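Local atomic coordinates of aldehyde dehydrogenase (PDB entry 4H7N), a protein that probably oxidises aldehydes to carboxylic acids with NAD+ as electron acceptor. Residues G192-T195 / G196-L199; A310-Q313 / A314-N318; T78-L81 / S82-V85. All coordinates share one frame; numbering follows the deposited sequence.

How the contacts relate
From the N terminus, contact 3 comes first: residues 78-85 close the short loop that joins helix 67-78 to helix 82-106. Contact 1, residues 192-199, spans nearly all of the short helix 193-200, which leads from strand 186-188 to strand 205-209 of the eight-stranded mixed sheet and packs against helix 27-46. Contact 2, residues 310-318, starts helix 311-326, just ahead of strand 330-333 in the second, seven-stranded sheet. The three lie in series, neither nested nor crossing, and each joins neighbours in sequence. Contacts 2 and 3 have centres about 19 Å apart and nearest atoms about 8 Å apart; the centre of contact 1 is about 22 Å from that of contact 2.

Contact 1: G192-T195 / G196-L199; sequences GGET and GANL
Glu194 runs its CG opposite the backbone N (chi1 179°) and then bends at chi2, while Asn198, one helical turn later, holds its CG beside its own backbone N (chi1 -70°); together these settings bring carboxylate and amide over the same side of the helix. The two flat groups do not stack. Their planes stand 80° apart, and the atoms that approach most closely are two oxygens, Glu194 OE2 and Asn198 OD1, at 3.7 Å. A water molecule settles the encounter: it donates to Glu194 OE2 at 2.7 Å and accepts from Asn198 ND2 at 2.9 Å. Beneath this bridge the Asn198 side chain lies close over the backbone, CG coming 3.4 Å from Glu194 O, the carbonyl that also receives Asn198 N at 3.0 Å.

The setting is the short helix 193-200, nearly all of it, with Gly192 at its N-cap position, in the crossover between parallel strands 186-188 and 205-209 of what is probably the Rossmann-type NAD-binding sheet of this family. Its first turn is closed by Gly196 N bonding to Gly192 O at 3.2 Å, and Leu199 N continues the pattern on Thr195 O at 3.0 Å. The buried flank belongs to Thr195, which touches Lys160, and to Leu199, which reaches Val158 and, on helix 27-46, Cys34; Asn198 meets Pro27 and Leu30 of the same region.

The chemistry implies an indirect pairing: the water relays the Asn198 N-H to the carboxylate without a direct bond, and a carboxylate near the start of a helix is probably favoured by the partial positive charge of that end.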
ATOM      1  N   GLY A 192       6.456 -24.092   9.797  1.00 31.68           N
ATOM      2  CA  GLY A 192       7.123 -22.993  10.479  1.00 31.09           C
ATOM      3  C   GLY A 192       7.508 -21.895   9.539  1.00 31.06           C
ATOM      4  O   GLY A 192       6.950 -21.756   8.469  1.00 29.70           O
ATOM      5  N   GLY A 193       8.511 -21.123   9.942  1.00 31.43           N
ATOM      6  CA  GLY A 193       8.942 -19.967   9.213  1.00 33.10           C
ATOM      7  C   GLY A 193       9.359 -20.257   7.790  1.00 34.16           C
ATOM      8  O   GLY A 193       9.096 -19.456   6.899  1.00 34.37           O
ATOM      9  N   GLU A 194      10.007 -21.392   7.561  1.00 35.69           N
ATOM     10  CA  GLU A 194      10.459 -21.751   6.225  1.00 38.50           C
ATOM     11  C   GLU A 194       9.275 -21.956   5.299  1.00 34.36           C
ATOM     12  O   GLU A 194       9.332 -21.569   4.165  1.00 32.38           O
ATOM     13  CB  GLU A 194      11.310 -23.019   6.226  1.00 42.69           C
ATOM     14  CG  GLU A 194      11.794 -23.446   4.819  1.00 51.89           C
ATOM     15  CD  GLU A 194      12.790 -22.472   4.141  1.00 58.40           C
ATOM     16  OE1 GLU A 194      13.196 -21.446   4.742  1.00 66.20           O
ATOM     17  OE2 GLU A 194      13.202 -22.738   2.989  1.00 60.37           O
ATOM     18  N   THR A 195       8.204 -22.573   5.781  1.00 32.59           N
ATOM     19  CA  THR A 195       7.021 -22.734   4.930  1.00 30.71           C
ATOM     20  C   THR A 195       6.393 -21.388   4.589  1.00 28.83           C
ATOM     21  O   THR A 195       5.912 -21.174   3.482  1.00 28.70           O
ATOM     22  CB  THR A 195       6.012 -23.623   5.626  1.00 30.18           C
ATOM     23  OG1 THR A 195       6.623 -24.867   5.869  1.00 30.04           O
ATOM     24  CG2 THR A 195       4.770 -23.820   4.762  1.00 28.48           C
ATOM     25  N   GLY A 196       6.399 -20.486   5.556  1.00 29.34           N
ATOM     26  CA  GLY A 196       5.945 -19.112   5.332  1.00 29.23           C
ATOM     27  C   GLY A 196       6.750 -18.403   4.257  1.00 30.66           C
ATOM     28  O   GLY A 196       6.195 -17.760   3.326  1.00 27.57           O
ATOM     29  N   ALA A 197       8.065 -18.497   4.371  1.00 28.96           N
ATOM     30  CA  ALA A 197       8.930 -17.949   3.344  1.00 31.73           C
ATOM     31  C   ALA A 197       8.625 -18.534   1.981  1.00 32.91           C
ATOM     32  O   ALA A 197       8.533 -17.781   0.993  1.00 33.82           O
ATOM     33  CB  ALA A 197      10.416 -18.157   3.707  1.00 33.46           C
ATOM     34  N   ASN A 198       8.473 -19.861   1.902  1.00 32.32           N
ATOM     35  CA  ASN A 198       8.114 -20.494   0.627  1.00 34.18           C
ATOM     36  C   ASN A 198       6.795 -19.981  -0.000  1.00 33.96           C
ATOM     37  O   ASN A 198       6.721 -19.716  -1.187  1.00 32.83           O
ATOM     38  CB  ASN A 198       8.056 -22.015   0.743  1.00 38.86           C
ATOM     39  CG  ASN A 198       9.432 -22.642   0.917  1.00 44.88           C
ATOM     40  OD1 ASN A 198      10.454 -22.054   0.541  1.00 52.70           O
ATOM     41  ND2 ASN A 198       9.470 -23.837   1.512  1.00 45.45           N
ATOM     42  N   LEU A 199       5.760 -19.843   0.825  1.00 29.68           N
ATOM     43  CA  LEU A 199       4.471 -19.344   0.379  1.00 27.82           C
ATOM     44  C   LEU A 199       4.528 -18.012  -0.263  1.00 26.03           C
ATOM     45  O   LEU A 199       3.785 -17.766  -1.200  1.00 25.96           O
ATOM     46  CB  LEU A 199       3.523 -19.269   1.592  1.00 28.68           C
ATOM     47  CG  LEU A 199       2.087 -18.867   1.345  1.00 28.94           C
ATOM     48  CD1 LEU A 199       1.454 -19.906   0.428  1.00 29.83           C
ATOM     49  CD2 LEU A 199       1.398 -18.785   2.700  1.00 28.73           C
TER
HETATM   50  O   HOH W   1      12.301 -24.513   1.232  1.00 56.59           O

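Contact 2: A310-Q313 / A314-N318; sequences AEKQ and AGIIN
Ala314 N on Ala310 O, Gly315 N on Glu311 O, Ile316 N on Lys312 O and Ile317 N on Gln313 O form an unbroken run of alpha-helical hydrogen bonds, tightening from 3.2 Å at the first pair to 2.9 Å at the last. This is the N-terminal part of helix 311-326, with Ala310 at the N-cap position, in the segment that leads to strand 330-333 of the seven-stranded sheet.

Among the side chains Gln313 carries the contact. It leaves the backbone with CG turned away from its own N (chi1 -160°) and folds back at chi2 (72°), a bend that brings the amide obliquely across Ile316. There NE2 sits 3.7 Å from Ile316 CG2 and 3.8 Å from Ile316 CD1, so the amide has hydrocarbon beside it, while NE2 gives a hydrogen bond to the backbone oxygen of Thr365 and Phe366 lies against the same side chain. An alanine here would lose the amide altogether, and is likely to leave Thr365 O without this donor and to bare the methyls of Ile316 on the side where NE2 now rests.

Lys312 adds only a light apolar touch, its CE 4.1 Å from Ile316 CD1. Elsewhere around the helix Glu311 OE2 accepts a hydrogen bond from Trp344 NE1, the methyl of Ala314 touches Ile308, and Ile317 packs on Val337. Ile317 also meets Gln313 at about a right angle, CD1 lying 4.2 Å from Gln313 CG, and its CG1 rests 3.3 Å from Gln313 O, the very oxygen that accepts the bond from Ile317 N.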
ATOM      1  N   ALA A 310       4.486 -19.915  24.120  1.00 29.91           N
ATOM      2  CA  ALA A 310       5.711 -20.322  23.427  1.00 29.56           C
ATOM      3  C   ALA A 310       6.879 -20.344  24.387  1.00 30.41           C
ATOM      4  O   ALA A 310       7.084 -19.379  25.120  1.00 29.37           O
ATOM      5  CB  ALA A 310       5.973 -19.379  22.257  1.00 28.60           C
ATOM      6  N   GLU A 311       7.676 -21.413  24.387  1.00 31.69           N
ATOM      7  CA  GLU A 311       8.859 -21.446  25.271  1.00 33.31           C
ATOM      8  C   GLU A 311       9.833 -20.307  25.049  1.00 33.48           C
ATOM      9  O   GLU A 311      10.425 -19.803  26.011  1.00 33.17           O
ATOM     10  CB  GLU A 311       9.701 -22.718  25.105  1.00 35.93           C
ATOM     11  CG  GLU A 311       9.183 -23.882  25.862  1.00 40.95           C
ATOM     12  CD  GLU A 311      10.291 -24.849  26.263  1.00 40.68           C
ATOM     13  OE1 GLU A 311      10.880 -25.433  25.373  1.00 41.92           O
ATOM     14  OE2 GLU A 311      10.552 -24.987  27.470  1.00 42.24           O
ATOM     15  N   LYS A 312      10.067 -19.948  23.794  1.00 32.16           N
ATOM     16  CA  LYS A 312      11.016 -18.874  23.512  1.00 34.32           C
ATOM     17  C   LYS A 312      10.503 -17.561  24.147  1.00 31.87           C
ATOM     18  O   LYS A 312      11.264 -16.777  24.702  1.00 30.50           O
ATOM     19  CB  LYS A 312      11.222 -18.798  22.015  1.00 39.57           C
ATOM     20  CG  LYS A 312      11.955 -17.594  21.492  1.00 47.02           C
ATOM     21  CD  LYS A 312      11.483 -17.333  20.058  1.00 54.69           C
ATOM     22  CE  LYS A 312      11.605 -15.879  19.603  1.00 58.08           C
ATOM     23  NZ  LYS A 312      12.889 -15.740  18.867  1.00 61.60           N
ATOM     24  N   GLN A 313       9.196 -17.345  24.160  1.00 30.72           N
ATOM     25  CA  GLN A 313       8.691 -16.131  24.781  1.00 29.11           C
ATOM     26  C   GLN A 313       8.880 -16.147  26.308  1.00 28.87           C
ATOM     27  O   GLN A 313       9.177 -15.118  26.927  1.00 28.61           O
ATOM     28  CB  GLN A 313       7.235 -15.884  24.441  1.00 27.87           C
ATOM     29  CG  GLN A 313       6.886 -14.441  24.675  1.00 28.20           C
ATOM     30  CD  GLN A 313       7.546 -13.578  23.604  1.00 31.00           C
ATOM     31  OE1 GLN A 313       7.614 -13.990  22.447  1.00 32.60           O
ATOM     32  NE2 GLN A 313       8.084 -12.417  23.991  1.00 30.14           N
ATOM     33  N   ALA A 314       8.747 -17.313  26.915  1.00 29.29           N
ATOM     34  CA  ALA A 314       9.064 -17.458  28.324  1.00 28.68           C
ATOM     35  C   ALA A 314      10.498 -17.034  28.617  1.00 30.91           C
ATOM     36  O   ALA A 314      10.734 -16.346  29.610  1.00 31.10           O
ATOM     37  CB  ALA A 314       8.819 -18.880  28.783  1.00 30.08           C
ATOM     38  N   GLY A 315      11.438 -17.435  27.745  1.00 30.31           N
ATOM     39  CA  GLY A 315      12.818 -17.028  27.881  1.00 32.70           C
ATOM     40  C   GLY A 315      12.978 -15.520  27.775  1.00 31.85           C
ATOM     41  O   GLY A 315      13.716 -14.935  28.536  1.00 31.55           O
ATOM     42  N   ILE A 316      12.294 -14.888  26.818  1.00 31.19           N
ATOM     43  CA  ILE A 316      12.387 -13.445  26.657  1.00 30.16           C
ATOM     44  C   ILE A 316      11.844 -12.695  27.876  1.00 30.08           C
ATOM     45  O   ILE A 316      12.464 -11.732  28.364  1.00 28.15           O
ATOM     46  CB  ILE A 316      11.601 -12.994  25.410  1.00 31.54           C
ATOM     47  CG1 ILE A 316      12.359 -13.434  24.126  1.00 34.98           C
ATOM     48  CG2 ILE A 316      11.376 -11.496  25.450  1.00 33.02           C
ATOM     49  CD1 ILE A 316      11.552 -13.284  22.829  1.00 34.54           C
ATOM     50  N   ILE A 317      10.664 -13.104  28.346  1.00 28.42           N
ATOM     51  CA  ILE A 317      10.045 -12.445  29.514  1.00 29.77           C
ATOM     52  C   ILE A 317      10.987 -12.578  30.724  1.00 29.39           C
ATOM     53  O   ILE A 317      11.244 -11.613  31.450  1.00 28.35           O
ATOM     54  CB  ILE A 317       8.681 -13.048  29.842  1.00 28.93           C
ATOM     55  CG1 ILE A 317       7.708 -12.821  28.702  1.00 30.14           C
ATOM     56  CG2 ILE A 317       8.111 -12.463  31.148  1.00 31.15           C
ATOM     57  CD1 ILE A 317       6.456 -13.664  28.761  1.00 28.77           C
ATOM     58  N   ASN A 318      11.515 -13.779  30.927  1.00 31.17           N
ATOM     59  CA  ASN A 318      12.449 -14.014  32.029  1.00 31.90           C
ATOM     60  C   ASN A 318      13.679 -13.082  31.941  1.00 32.97           C
ATOM     61  O   ASN A 318      14.081 -12.441  32.912  1.00 32.94           O
ATOM     62  CB  ASN A 318      12.856 -15.482  32.059  1.00 34.15           C
ATOM     63  CG  ASN A 318      13.746 -15.801  33.240  1.00 35.50           C
ATOM     64  OD1 ASN A 318      13.335 -15.689  34.399  1.00 37.37           O
ATOM     65  ND2 ASN A 318      14.982 -16.109  32.953  1.00 35.48           N
TER

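Contact 3: T78-L81 / S82-V85; sequences TGRL and SITV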
ATOM      1  N   THR A  78      -3.808 -22.904  23.349  1.00 23.46           N
ATOM      2  CA  THR A  78      -3.545 -21.684  24.136  1.00 24.03           C
ATOM      3  C   THR A  78      -3.450 -21.880  25.611  1.00 23.90           C
ATOM      4  O   THR A  78      -2.915 -21.035  26.318  1.00 23.87           O
ATOM      5  CB  THR A  78      -4.621 -20.609  23.910  1.00 24.37           C
ATOM      6  OG1 THR A  78      -5.928 -21.053  24.340  1.00 24.13           O
ATOM      7  CG2 THR A  78      -4.690 -20.201  22.408  1.00 26.38           C
ATOM      8  N   GLY A  79      -3.971 -23.002  26.096  1.00 24.61           N
ATOM      9  CA  GLY A  79      -3.965 -23.264  27.519  1.00 25.33           C
ATOM     10  C   GLY A  79      -4.991 -22.531  28.366  1.00 26.60           C
ATOM     11  O   GLY A  79      -4.896 -22.524  29.598  1.00 25.09           O
ATOM     12  N   ARG A  80      -5.930 -21.834  27.726  1.00 28.10           N
ATOM     13  CA  ARG A  80      -6.909 -21.074  28.459  1.00 29.06           C
ATOM     14  C   ARG A  80      -8.288 -21.193  27.847  1.00 28.00           C
ATOM     15  O   ARG A  80      -8.421 -21.455  26.644  1.00 26.48           O
ATOM     16  CB  ARG A  80      -6.485 -19.576  28.622  1.00 29.73           C
ATOM     17  CG  ARG A  80      -5.841 -18.870  27.426  1.00 28.06           C
ATOM     18  CD  ARG A  80      -6.753 -18.673  26.239  1.00 28.46           C
ATOM     19  NE  ARG A  80      -6.125 -17.783  25.251  1.00 26.65           N
ATOM     20  CZ  ARG A  80      -6.512 -17.610  23.995  1.00 26.23           C
ATOM     21  NH1 ARG A  80      -5.863 -16.716  23.246  1.00 25.69           N
ATOM     22  NH2 ARG A  80      -7.547 -18.274  23.461  1.00 26.10           N
ATOM     23  N   LEU A  81      -9.296 -20.976  28.691  1.00 29.09           N
ATOM     24  CA  LEU A  81     -10.695 -21.084  28.283  1.00 30.44           C
ATOM     25  C   LEU A  81     -11.409 -19.756  28.019  1.00 31.64           C
ATOM     26  O   LEU A  81     -11.955 -19.575  26.943  1.00 29.51           O
ATOM     27  CB  LEU A  81     -11.490 -21.902  29.317  1.00 32.42           C
ATOM     28  CG  LEU A  81     -12.966 -22.174  29.006  1.00 33.94           C
ATOM     29  CD1 LEU A  81     -13.176 -22.782  27.626  1.00 33.24           C
ATOM     30  CD2 LEU A  81     -13.576 -23.088  30.084  1.00 36.17           C
ATOM     31  N   SER A  82     -11.473 -18.841  28.983  1.00 34.43           N
ATOM     32  CA  SER A  82     -12.387 -17.710  28.820  1.00 35.25           C
ATOM     33  C   SER A  82     -11.978 -16.833  27.636  1.00 33.38           C
ATOM     34  O   SER A  82     -12.841 -16.409  26.849  1.00 30.11           O
ATOM     35  CB  SER A  82     -12.560 -16.934  30.118  1.00 40.54           C
ATOM     36  OG  SER A  82     -11.312 -16.434  30.543  1.00 43.24           O
ATOM     37  N   ILE A  83     -10.685 -16.636  27.414  1.00 31.01           N
ATOM     38  CA  ILE A  83     -10.240 -15.902  26.212  1.00 30.43           C
ATOM     39  C   ILE A  83     -10.452 -16.756  24.953  1.00 29.45           C
ATOM     40  O   ILE A  83     -10.678 -16.228  23.870  1.00 28.71           O
ATOM     41  CB  ILE A  83      -8.775 -15.386  26.319  1.00 31.83           C
ATOM     42  CG1 ILE A  83      -8.565 -14.448  27.517  1.00 33.00           C
ATOM     43  CG2 ILE A  83      -8.322 -14.694  25.067  1.00 31.39           C
ATOM     44  CD1 ILE A  83      -9.751 -13.592  27.921  1.00 37.02           C
ATOM     45  N   THR A  84     -10.488 -18.073  25.086  1.00 28.01           N
ATOM     46  CA  THR A  84     -10.870 -18.907  23.937  1.00 26.72           C
ATOM     47  C   THR A  84     -12.299 -18.645  23.494  1.00 26.75           C
ATOM     48  O   THR A  84     -12.584 -18.500  22.289  1.00 25.52           O
ATOM     49  CB  THR A  84     -10.595 -20.401  24.233  1.00 25.87           C
ATOM     50  OG1 THR A  84      -9.187 -20.630  24.131  1.00 25.59           O
ATOM     51  CG2 THR A  84     -11.263 -21.279  23.249  1.00 25.86           C
ATOM     52  N   VAL A  85     -13.205 -18.601  24.455  1.00 27.98           N
ATOM     53  CA  VAL A  85     -14.612 -18.302  24.158  1.00 29.66           C
ATOM     54  C   VAL A  85     -14.720 -16.936  23.440  1.00 30.61           C
ATOM     55  O   VAL A  85     -15.401 -16.793  22.445  1.00 32.79           O
ATOM     56  CB  VAL A  85     -15.473 -18.294  25.417  1.00 30.31           C
ATOM     57  CG1 VAL A  85     -16.925 -18.016  25.065  1.00 32.54           C
ATOM     58  CG2 VAL A  85     -15.354 -19.637  26.149  1.00 32.16           C
TER
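Arg80 and Thr84 grip each other through two bonds that meet at one hydroxyl: Thr84 OG1 donates to Arg80 O at 2.8 Å and accepts from Arg80 NH2 at 2.9 Å. The hydroxyl lies at the edge of the guanidinium, only 9° out of its plane. The two faces are closed by methyl groups, Thr78 CG2 over one and Ile83 CG2 over the other, each 3.5 Å above the plane, so the flat group is clamped between them. The sharp course of the Arg80 chain, with CG wedged between backbone N and carbonyl carbon (chi1 41°) and a bend at chi2 (66°), turns it back to this slot, where Glu87 forms a salt bridge with NH2 and Asn261 bonds NH1.

The whole is a short loop joining two successive helices: helix 67-78 ends, Gly79 takes a positive phi, and Val85 N bonds Leu81 O at 2.9 Å as helix 82-106 begins.

Away from the arginine the packing is thinner. Between the side chains, Leu81 and Val85 touch lightly, CD1 to CG2 at 4.1 Å, though Leu81 also leans on Thr71 and Val75 of helix 67-78. Ser82 is exposed to solvent.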